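PDB 2DG8: putative tetR-family transcriptional regulatory protein from Streptomyces coelicolor, which probably binds operator DNA through an N-terminal helix-turn-helix domain and regulates transcription as a TetR-family protein. Local coordinates for residues R10-L15 against S45-F50. Numbering follows the deposited sequence.
Sequences RRERIL and SMTYHF
In the TetR-type DNA-binding domain, R11, I14 and L15 of helix 10-25 pack against M46 and H49 of helix 44-49, the probable recognition helix of the helix-turn-helix, and F50 just past its end. The two short helical segments cross at -108° with their axes 10.5 Å apart. R11 does most of the polar work. Its CG stands anti to the backbone N (chi1 -158°) and the chain runs extended to NE alongside the H49 side chain, bringing the guanidinium to the helix end. There NH1 donates to H49 O at 3.0 Å, approaching tilted from the carbonyl plane, while NE adds a weak bond to the same oxygen. The guanidinium also lies over the F50 ring as an off-centre cation-pi stack, the planes 28° apart and R11 CZ 4.2 Å from the F50 ring centroid. Lower on the same side chain, R11 CB sits over a face of the H49 imidazole in a CH-pi contact. E59 of helix 53-77 takes R11 NH2 in a salt bridge, so this one arginine ties three helices together. A leucine in place of R11 would probably leave H49 O without these donors and E59 without its cationic mate. On the side of the F50 ring opposite the guanidinium, I14 CG2 lies 3.6 Å from F50 CE2 and L15 CD2 3.7 Å from F50 CZ. The M46 thioether curls in beside I14, its SD 3.7 Å from I14 CG2, and both side chains touch I35 of helix 32-39. Q55 and L56 meet F50 from helix 53-77. Such packing of helix 10-25 on the end of the probable recognition helix is characteristic of the three-helix DNA-binding domain of TetR-family regulators.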
loop_
_atom_site.group_PDB
_atom_site.type_symbol
_atom_site.label_atom_id
_atom_site.label_comp_id
_atom_site.label_asym_id
_atom_site.label_seq_id
_atom_site.Cartn_x
_atom_site.Cartn_y
_atom_site.Cartn_z
ATOM N N ARG A 10 -10.203 28.509 9.785
ATOM C CA ARG A 10 -9.573 28.725 8.487
ATOM C C ARG A 10 -8.379 27.794 8.303
ATOM O O ARG A 10 -8.117 27.310 7.202
ATOM C CB ARG A 10 -9.129 30.182 8.340
ATOM C CG ARG A 10 -8.431 30.474 7.021
ATOM C CD ARG A 10 -8.132 31.961 6.845
ATOM N NE ARG A 10 -9.287 32.739 6.402
ATOM C CZ ARG A 10 -9.253 34.050 6.183
ATOM N NH1 ARG A 10 -10.342 34.687 5.779
ATOM N NH2 ARG A 10 -8.127 34.728 6.372
ATOM N N ARG A 11 -7.657 27.541 9.388
ATOM C CA ARG A 11 -6.501 26.665 9.332
ATOM C C ARG A 11 -6.978 25.248 9.016
ATOM O O ARG A 11 -6.408 24.576 8.159
ATOM C CB ARG A 11 -5.748 26.703 10.664
ATOM C CG ARG A 11 -4.293 26.263 10.567
ATOM C CD ARG A 11 -3.504 26.697 11.796
ATOM N NE ARG A 11 -2.073 26.421 11.674
ATOM C CZ ARG A 11 -1.537 25.207 11.766
ATOM N NH1 ARG A 11 -0.226 25.046 11.632
ATOM N NH2 ARG A 11 -2.313 24.157 12.012
ATOM N N GLU A 12 -8.032 24.810 9.704
ATOM C CA GLU A 12 -8.602 23.479 9.493
ATOM C C GLU A 12 -9.063 23.333 8.046
ATOM O O GLU A 12 -8.911 22.273 7.432
ATOM C CB GLU A 12 -9.812 23.250 10.414
ATOM C CG GLU A 12 -9.535 23.381 11.916
ATOM C CD GLU A 12 -10.752 23.016 12.770
ATOM O OE1 GLU A 12 -10.644 23.055 14.014
ATOM O OE2 GLU A 12 -11.816 22.690 12.200
ATOM N N ARG A 13 -9.638 24.401 7.504
ATOM C CA ARG A 13 -10.131 24.369 6.135
ATOM C C ARG A 13 -8.975 24.217 5.164
ATOM O O ARG A 13 -9.108 23.583 4.116
ATOM C CB ARG A 13 -10.909 25.645 5.814
ATOM C CG ARG A 13 -12.168 25.400 5.001
ATOM C CD ARG A 13 -12.912 26.700 4.757
ATOM N NE ARG A 13 -13.160 27.413 6.005
ATOM C CZ ARG A 13 -12.842 28.687 6.207
ATOM N NH1 ARG A 13 -13.102 29.264 7.373
ATOM N NH2 ARG A 13 -12.259 29.384 5.240
ATOM N N ILE A 14 -7.837 24.798 5.512
ATOM C CA ILE A 14 -6.679 24.700 4.647
ATOM C C ILE A 14 -6.220 23.248 4.595
ATOM O O ILE A 14 -5.913 22.730 3.519
ATOM C CB ILE A 14 -5.535 25.612 5.140
ATOM C CG1 ILE A 14 -5.922 27.078 4.900
ATOM C CG2 ILE A 14 -4.235 25.269 4.410
ATOM C CD1 ILE A 14 -4.985 28.101 5.526
ATOM N N LEU A 15 -6.201 22.592 5.754
ATOM C CA LEU A 15 -5.784 21.196 5.831
ATOM C C LEU A 15 -6.697 20.295 5.010
ATOM O O LEU A 15 -6.227 19.426 4.270
ATOM C CB LEU A 15 -5.763 20.731 7.286
ATOM C CG LEU A 15 -4.643 21.341 8.138
ATOM C CD1 LEU A 15 -4.785 20.877 9.569
ATOM C CD2 LEU A 15 -3.281 20.936 7.577
ATOM N N SER A 45 -2.890 33.460 3.570
ATOM C CA SER A 45 -3.252 32.626 4.712
ATOM C C SER A 45 -2.410 31.358 4.785
ATOM O O SER A 45 -2.240 30.789 5.860
ATOM C CB SER A 45 -4.727 32.230 4.647
ATOM O OG SER A 45 -5.564 33.360 4.598
ATOM N N MET A 46 -1.892 30.914 3.644
ATOM C CA MET A 46 -1.080 29.703 3.606
ATOM C C MET A 46 0.169 29.851 4.476
ATOM O O MET A 46 0.409 29.047 5.375
ATOM C CB MET A 46 -0.676 29.370 2.161
ATOM C CG MET A 46 -1.839 28.972 1.243
ATOM S SD MET A 46 -2.768 27.512 1.823
ATOM C CE MET A 46 -4.138 28.242 2.473
ATOM N N THR A 47 0.955 30.890 4.211
ATOM C CA THR A 47 2.183 31.134 4.962
ATOM C C THR A 47 1.942 31.792 6.326
ATOM O O THR A 47 2.850 31.901 7.147
ATOM C CB THR A 47 3.151 31.994 4.139
ATOM O OG1 THR A 47 2.476 33.175 3.690
ATOM C CG2 THR A 47 3.651 31.210 2.941
ATOM N N TYR A 48 0.721 32.240 6.569
ATOM C CA TYR A 48 0.412 32.834 7.858
ATOM C C TYR A 48 0.307 31.697 8.883
ATOM O O TYR A 48 0.790 31.804 10.019
ATOM C CB TYR A 48 -0.924 33.581 7.802
ATOM C CG TYR A 48 -1.327 34.179 9.136
ATOM C CD1 TYR A 48 -1.060 35.515 9.432
ATOM C CD2 TYR A 48 -1.917 33.390 10.124
ATOM C CE1 TYR A 48 -1.364 36.053 10.678
ATOM C CE2 TYR A 48 -2.226 33.916 11.377
ATOM C CZ TYR A 48 -1.943 35.248 11.644
ATOM O OH TYR A 48 -2.231 35.759 12.881
ATOM N N HIS A 49 -0.323 30.604 8.455
ATOM C CA HIS A 49 -0.563 29.441 9.308
ATOM C C HIS A 49 0.457 28.321 9.240
ATOM O O HIS A 49 0.570 27.536 10.174
ATOM C CB HIS A 49 -1.934 28.842 8.978
ATOM C CG HIS A 49 -3.080 29.738 9.312
ATOM N ND1 HIS A 49 -3.537 29.910 10.602
ATOM C CD2 HIS A 49 -3.848 30.535 8.531
ATOM C CE1 HIS A 49 -4.538 30.771 10.600
ATOM N NE2 HIS A 49 -4.747 31.167 9.356
ATOM N N PHE A 50 1.194 28.238 8.141
ATOM C CA PHE A 50 2.158 27.157 7.981
ATOM C C PHE A 50 3.559 27.627 7.620
ATOM O O PHE A 50 3.736 28.483 6.748
ATOM C CB PHE A 50 1.642 26.180 6.918
ATOM C CG PHE A 50 0.332 25.550 7.273
ATOM C CD1 PHE A 50 0.287 24.401 8.058
ATOM C CD2 PHE A 50 -0.867 26.125 6.859
ATOM C CE1 PHE A 50 -0.932 23.834 8.429
ATOM C CE2 PHE A 50 -2.093 25.565 7.226
ATOM C CZ PHE A 50 -2.122 24.414 8.014
#